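Local atomic coordinates of LEOA (Escherichia coli, PDB entry 4AUR), a protein that probably binds and hydrolyses GTP as a bacterial dynamin-like protein of enterotoxigenic Escherichia coli. Residues K168-D180 / E216-N230. Sequence-based numbering, arbitrary orientation.
Sequences KLSSTIFVINKMD and ECEQLNIVCVASNPN
The edge of the GTPase-domain sheet is built here, where strand 221-224, outermost on this side, pairs in parallel with strand 172-177; the end of strand 172-177 and the turn after it carry the N-K-M-D sequence, Asn177 to Asp180, which matches the NKxD guanine-recognition motif of GTPases. Phe174 N, Val223 N, Ile176 N and Val225 N donate in turn to Asn221 O, Phe174 O, Val223 O and Ile176 O; Ile176 N lies 2.7 Å from Val223 O. On one face of the pair, lined by Phe174, Ile176, Ile222 and Cys224, Ile176 CD1 meets Ile222 CG2 at 3.6 Å; helix 188-209 packs on this side. Ile173 CG2 lies against Val223 CB on the other face, towards helix 250-273. Before the strands, Leu169 lays CD2 against Gln219 CB, 3.5 Å away and roughly at right angles to that side chain, while its CD1 rests on Glu216 CB.

Beyond the strands, Val225 O takes a bond from the N of Met179, a selenomethionine in the model; its bent side chain brings SE to 3.8 Å from Cys224 CB. Asn177 carries CG anti to its own N (chi1 -169°), which turns the amide toward Ser227. Its ND2 also donates to Asp64 O in the probable P-loop, and bonds only weakly to Ser227 OG, whereas OD1 receives Ser227 N at 3.0 Å, in the carbonyl plane.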
loop_
_atom_site.group_PDB
_atom_site.type_symbol
_atom_site.label_atom_id
_atom_site.label_comp_id
_atom_site.label_asym_id
_atom_site.label_seq_id
_atom_site.Cartn_x
_atom_site.Cartn_y
_atom_site.Cartn_z
ATOM N N LYS A 168 -31.766 -12.620 -17.557
ATOM C CA LYS A 168 -30.917 -13.711 -18.050
ATOM C C LYS A 168 -30.488 -13.529 -19.486
ATOM O O LYS A 168 -30.314 -14.502 -20.222
ATOM C CB LYS A 168 -31.647 -15.034 -17.937
ATOM C CG LYS A 168 -32.125 -15.367 -16.542
ATOM C CD LYS A 168 -30.984 -15.860 -15.677
ATOM C CE LYS A 168 -30.628 -17.275 -16.084
ATOM N NZ LYS A 168 -29.347 -17.707 -15.489
ATOM N N LEU A 169 -30.278 -12.290 -19.891
ATOM C CA LEU A 169 -29.832 -12.010 -21.246
ATOM C C LEU A 169 -28.414 -12.562 -21.479
ATOM O O LEU A 169 -28.147 -13.160 -22.517
ATOM C CB LEU A 169 -29.914 -10.494 -21.498
ATOM C CG LEU A 169 -29.487 -9.825 -22.811
ATOM C CD1 LEU A 169 -29.961 -8.391 -22.816
ATOM C CD2 LEU A 169 -27.990 -9.823 -22.980
ATOM N N SER A 170 -27.508 -12.386 -20.520
ATOM C CA SER A 170 -26.136 -12.883 -20.688
ATOM C C SER A 170 -26.091 -14.395 -20.888
ATOM O O SER A 170 -25.082 -14.897 -21.352
ATOM C CB SER A 170 -25.231 -12.502 -19.491
ATOM O OG SER A 170 -25.388 -13.383 -18.382
ATOM N N SER A 171 -27.160 -15.111 -20.518
ATOM C CA SER A 171 -27.180 -16.567 -20.587
ATOM C C SER A 171 -28.249 -17.149 -21.518
ATOM O O SER A 171 -28.543 -18.338 -21.473
ATOM C CB SER A 171 -27.297 -17.157 -19.173
ATOM O OG SER A 171 -28.547 -16.973 -18.572
ATOM N N THR A 172 -28.805 -16.304 -22.382
ATOM C CA THR A 172 -29.816 -16.720 -23.343
ATOM C C THR A 172 -29.327 -16.621 -24.780
ATOM O O THR A 172 -28.838 -15.571 -25.196
ATOM C CB THR A 172 -31.025 -15.830 -23.216
ATOM O OG1 THR A 172 -31.614 -16.049 -21.942
ATOM C CG2 THR A 172 -32.033 -16.132 -24.294
ATOM N N ILE A 173 -29.463 -17.716 -25.526
ATOM C CA ILE A 173 -29.229 -17.718 -26.968
ATOM C C ILE A 173 -30.552 -17.805 -27.705
ATOM O O ILE A 173 -31.291 -18.805 -27.570
ATOM C CB ILE A 173 -28.417 -18.936 -27.445
ATOM C CG1 ILE A 173 -27.023 -18.940 -26.843
ATOM C CG2 ILE A 173 -28.257 -18.891 -28.947
ATOM C CD1 ILE A 173 -26.451 -20.330 -26.708
ATOM N N PHE A 174 -30.849 -16.770 -28.482
ATOM C CA PHE A 174 -31.957 -16.850 -29.426
ATOM C C PHE A 174 -31.493 -17.597 -30.661
ATOM O O PHE A 174 -30.442 -17.273 -31.249
ATOM C CB PHE A 174 -32.473 -15.486 -29.775
ATOM C CG PHE A 174 -33.132 -14.833 -28.633
ATOM C CD1 PHE A 174 -34.459 -15.037 -28.398
ATOM C CD2 PHE A 174 -32.405 -14.055 -27.755
ATOM C CE1 PHE A 174 -35.070 -14.465 -27.307
ATOM C CE2 PHE A 174 -33.003 -13.475 -26.665
ATOM C CZ PHE A 174 -34.343 -13.688 -26.440
ATOM N N VAL A 175 -32.276 -18.602 -31.028
ATOM C CA VAL A 175 -31.850 -19.575 -31.989
ATOM C C VAL A 175 -32.807 -19.493 -33.140
ATOM O O VAL A 175 -33.937 -19.985 -33.051
ATOM C CB VAL A 175 -31.869 -20.969 -31.370
ATOM C CG1 VAL A 175 -31.618 -22.035 -32.420
ATOM C CG2 VAL A 175 -30.811 -21.029 -30.286
ATOM N N ILE A 176 -32.365 -18.830 -34.212
ATOM C CA ILE A 176 -33.207 -18.673 -35.379
ATOM C C ILE A 176 -33.048 -19.943 -36.170
ATOM O O ILE A 176 -31.985 -20.194 -36.733
ATOM C CB ILE A 176 -32.882 -17.455 -36.224
ATOM C CG1 ILE A 176 -32.959 -16.186 -35.382
ATOM C CG2 ILE A 176 -33.909 -17.364 -37.323
ATOM C CD1 ILE A 176 -32.406 -14.937 -36.054
ATOM N N ASN A 177 -34.125 -20.736 -36.139
ATOM C CA ASN A 177 -34.183 -22.093 -36.666
ATOM C C ASN A 177 -34.962 -22.193 -37.980
ATOM O O ASN A 177 -35.842 -21.389 -38.262
ATOM C CB ASN A 177 -34.853 -23.010 -35.654
ATOM C CG ASN A 177 -34.705 -24.462 -36.019
ATOM O OD1 ASN A 177 -33.730 -24.833 -36.649
ATOM N ND2 ASN A 177 -35.670 -25.284 -35.649
ATOM N N LYS A 178 -34.640 -23.220 -38.754
ATOM C CA LYS A 178 -35.190 -23.447 -40.091
ATOM C C LYS A 178 -34.701 -22.357 -41.041
ATOM O O LYS A 178 -35.494 -21.712 -41.708
ATOM C CB LYS A 178 -36.721 -23.493 -40.091
ATOM C CG LYS A 178 -37.342 -24.542 -39.182
ATOM C CD LYS A 178 -38.687 -24.071 -38.673
ATOM C CE LYS A 178 -39.594 -25.218 -38.277
ATOM N NZ LYS A 178 -40.928 -24.715 -37.834
HETATM N N MSE A 179 -33.396 -22.142 -41.103
HETATM C CA MSE A 179 -32.884 -21.159 -42.044
HETATM C C MSE A 179 -32.990 -21.686 -43.469
HETATM O O MSE A 179 -33.021 -20.899 -44.432
HETATM C CB MSE A 179 -31.496 -20.740 -41.597
HETATM C CG MSE A 179 -31.644 -19.825 -40.389
HETATM SE SE MSE A 179 -31.555 -17.961 -40.994
HETATM C CE MSE A 179 -33.281 -17.192 -40.481
ATOM N N ASP A 180 -33.081 -23.011 -43.618
ATOM C CA ASP A 180 -33.268 -23.621 -44.936
ATOM C C ASP A 180 -34.382 -22.939 -45.730
ATOM O O ASP A 180 -34.176 -22.562 -46.883
ATOM C CB ASP A 180 -33.481 -25.153 -44.862
ATOM C CG ASP A 180 -34.514 -25.583 -43.810
ATOM O OD1 ASP A 180 -34.770 -24.819 -42.854
ATOM O OD2 ASP A 180 -35.065 -26.705 -43.927
ATOM N N GLU A 216 -27.352 -3.322 -24.232
ATOM C CA GLU A 216 -27.920 -4.644 -24.035
ATOM C C GLU A 216 -28.133 -5.312 -25.373
ATOM O O GLU A 216 -27.832 -6.482 -25.530
ATOM C CB GLU A 216 -29.228 -4.558 -23.270
ATOM C CG GLU A 216 -29.044 -4.159 -21.820
ATOM C CD GLU A 216 -30.351 -3.927 -21.100
ATOM O OE1 GLU A 216 -31.137 -3.060 -21.525
ATOM O OE2 GLU A 216 -30.603 -4.620 -20.101
ATOM N N CYS A 217 -28.611 -4.558 -26.356
ATOM C CA CYS A 217 -28.749 -5.091 -27.718
ATOM C C CYS A 217 -27.476 -5.744 -28.273
ATOM O O CYS A 217 -27.539 -6.809 -28.870
ATOM C CB CYS A 217 -29.272 -4.019 -28.670
ATOM S SG CYS A 217 -31.023 -3.725 -28.399
ATOM N N GLU A 218 -26.334 -5.112 -28.063
ATOM C CA GLU A 218 -25.065 -5.670 -28.484
ATOM C C GLU A 218 -24.728 -6.960 -27.714
ATOM O O GLU A 218 -24.078 -7.863 -28.251
ATOM C CB GLU A 218 -23.954 -4.639 -28.265
ATOM C CG GLU A 218 -24.114 -3.344 -29.058
ATOM C CD GLU A 218 -23.040 -2.302 -28.725
ATOM O OE1 GLU A 218 -21.897 -2.460 -29.226
ATOM O OE2 GLU A 218 -23.330 -1.330 -27.967
ATOM N N GLN A 219 -25.175 -7.048 -26.461
ATOM C CA GLN A 219 -24.953 -8.244 -25.649
ATOM C C GLN A 219 -25.786 -9.440 -26.093
ATOM O O GLN A 219 -25.510 -10.563 -25.691
ATOM C CB GLN A 219 -25.231 -7.961 -24.165
ATOM C CG GLN A 219 -24.057 -7.318 -23.442
ATOM C CD GLN A 219 -24.432 -6.775 -22.063
ATOM O OE1 GLN A 219 -25.345 -7.289 -21.393
ATOM N NE2 GLN A 219 -23.722 -5.724 -21.630
ATOM N N LEU A 220 -26.817 -9.213 -26.894
ATOM C CA LEU A 220 -27.707 -10.290 -27.291
ATOM C C LEU A 220 -26.956 -11.404 -27.982
ATOM O O LEU A 220 -26.038 -11.161 -28.763
ATOM C CB LEU A 220 -28.791 -9.781 -28.237
ATOM C CG LEU A 220 -29.911 -8.998 -27.578
ATOM C CD1 LEU A 220 -30.718 -8.264 -28.621
ATOM C CD2 LEU A 220 -30.806 -9.918 -26.771
ATOM N N ASN A 221 -27.373 -12.629 -27.704
ATOM C CA ASN A 221 -26.806 -13.782 -28.350
ATOM C C ASN A 221 -27.763 -14.354 -29.366
ATOM O O ASN A 221 -28.786 -14.902 -28.995
ATOM C CB ASN A 221 -26.493 -14.820 -27.299
ATOM C CG ASN A 221 -25.410 -14.360 -26.347
ATOM O OD1 ASN A 221 -25.622 -14.238 -25.132
ATOM N ND2 ASN A 221 -24.227 -14.106 -26.901
ATOM N N ILE A 222 -27.438 -14.218 -30.648
ATOM C CA ILE A 222 -28.275 -14.776 -31.699
ATOM C C ILE A 222 -27.483 -15.678 -32.629
ATOM O O ILE A 222 -26.358 -15.381 -33.008
ATOM C CB ILE A 222 -28.980 -13.685 -32.538
ATOM C CG1 ILE A 222 -29.717 -12.716 -31.618
ATOM C CG2 ILE A 222 -29.979 -14.326 -33.493
ATOM C CD1 ILE A 222 -30.338 -11.543 -32.335
ATOM N N VAL A 223 -28.112 -16.773 -33.007
ATOM C CA VAL A 223 -27.486 -17.758 -33.827
ATOM C C VAL A 223 -28.500 -18.283 -34.827
ATOM O O VAL A 223 -29.643 -18.549 -34.480
ATOM C CB VAL A 223 -26.944 -18.884 -32.942
ATOM C CG1 VAL A 223 -26.897 -20.191 -33.688
ATOM C CG2 VAL A 223 -25.553 -18.514 -32.439
ATOM N N CYS A 224 -28.069 -18.418 -36.073
ATOM C CA CYS A 224 -28.942 -18.878 -37.133
ATOM C C CYS A 224 -28.615 -20.337 -37.424
ATOM O O CYS A 224 -27.452 -20.716 -37.494
ATOM C CB CYS A 224 -28.769 -18.001 -38.372
ATOM S SG CYS A 224 -29.084 -16.231 -38.090
ATOM N N VAL A 225 -29.635 -21.160 -37.591
ATOM C CA VAL A 225 -29.427 -22.584 -37.602
ATOM C C VAL A 225 -30.526 -23.262 -38.414
ATOM O O VAL A 225 -31.551 -22.643 -38.721
ATOM C CB VAL A 225 -29.379 -23.060 -36.127
ATOM C CG1 VAL A 225 -30.108 -24.381 -35.880
ATOM C CG2 VAL A 225 -27.939 -23.108 -35.628
ATOM N N ALA A 226 -30.298 -24.523 -38.782
ATOM C CA ALA A 226 -31.284 -25.313 -39.497
ATOM C C ALA A 226 -31.337 -26.711 -38.950
ATOM O O ALA A 226 -30.966 -27.646 -39.625
ATOM C CB ALA A 226 -30.930 -25.352 -40.968
ATOM N N SER A 227 -31.827 -26.848 -37.727
ATOM C CA SER A 227 -31.809 -28.124 -37.001
ATOM C C SER A 227 -32.070 -29.377 -37.845
ATOM O O SER A 227 -31.432 -30.414 -37.646
ATOM C CB SER A 227 -32.857 -28.098 -35.894
ATOM O OG SER A 227 -34.157 -28.139 -36.443
ATOM N N ASN A 228 -33.037 -29.268 -38.750
ATOM C CA ASN A 228 -33.510 -30.380 -39.571
ATOM C C ASN A 228 -33.631 -29.890 -41.006
ATOM O O ASN A 228 -34.721 -29.546 -41.443
ATOM C CB ASN A 228 -34.870 -30.850 -39.032
ATOM C CG ASN A 228 -35.450 -32.024 -39.799
ATOM O OD1 ASN A 228 -34.804 -32.610 -40.675
ATOM N ND2 ASN A 228 -36.687 -32.381 -39.462
ATOM N N PRO A 229 -32.508 -29.840 -41.743
ATOM C CA PRO A 229 -32.505 -29.200 -43.062
ATOM C C PRO A 229 -33.076 -30.089 -44.161
ATOM O O PRO A 229 -32.956 -31.314 -44.084
ATOM C CB PRO A 229 -31.022 -28.899 -43.305
ATOM C CG PRO A 229 -30.287 -29.901 -42.498
ATOM C CD PRO A 229 -31.196 -30.406 -41.405
ATOM N N ASN A 230 -33.689 -29.461 -45.168
ATOM C CA ASN A 230 -34.444 -30.148 -46.230
ATOM C C ASN A 230 -35.733 -30.783 -45.685
ATOM O O ASN A 230 -36.737 -30.845 -46.388
ATOM C CB ASN A 230 -33.595 -31.207 -46.983
ATOM C CG ASN A 230 -32.532 -30.597 -47.905
ATOM O OD1 ASN A 230 -32.020 -31.279 -48.801
ATOM N ND2 ASN A 230 -32.193 -29.321 -47.688
#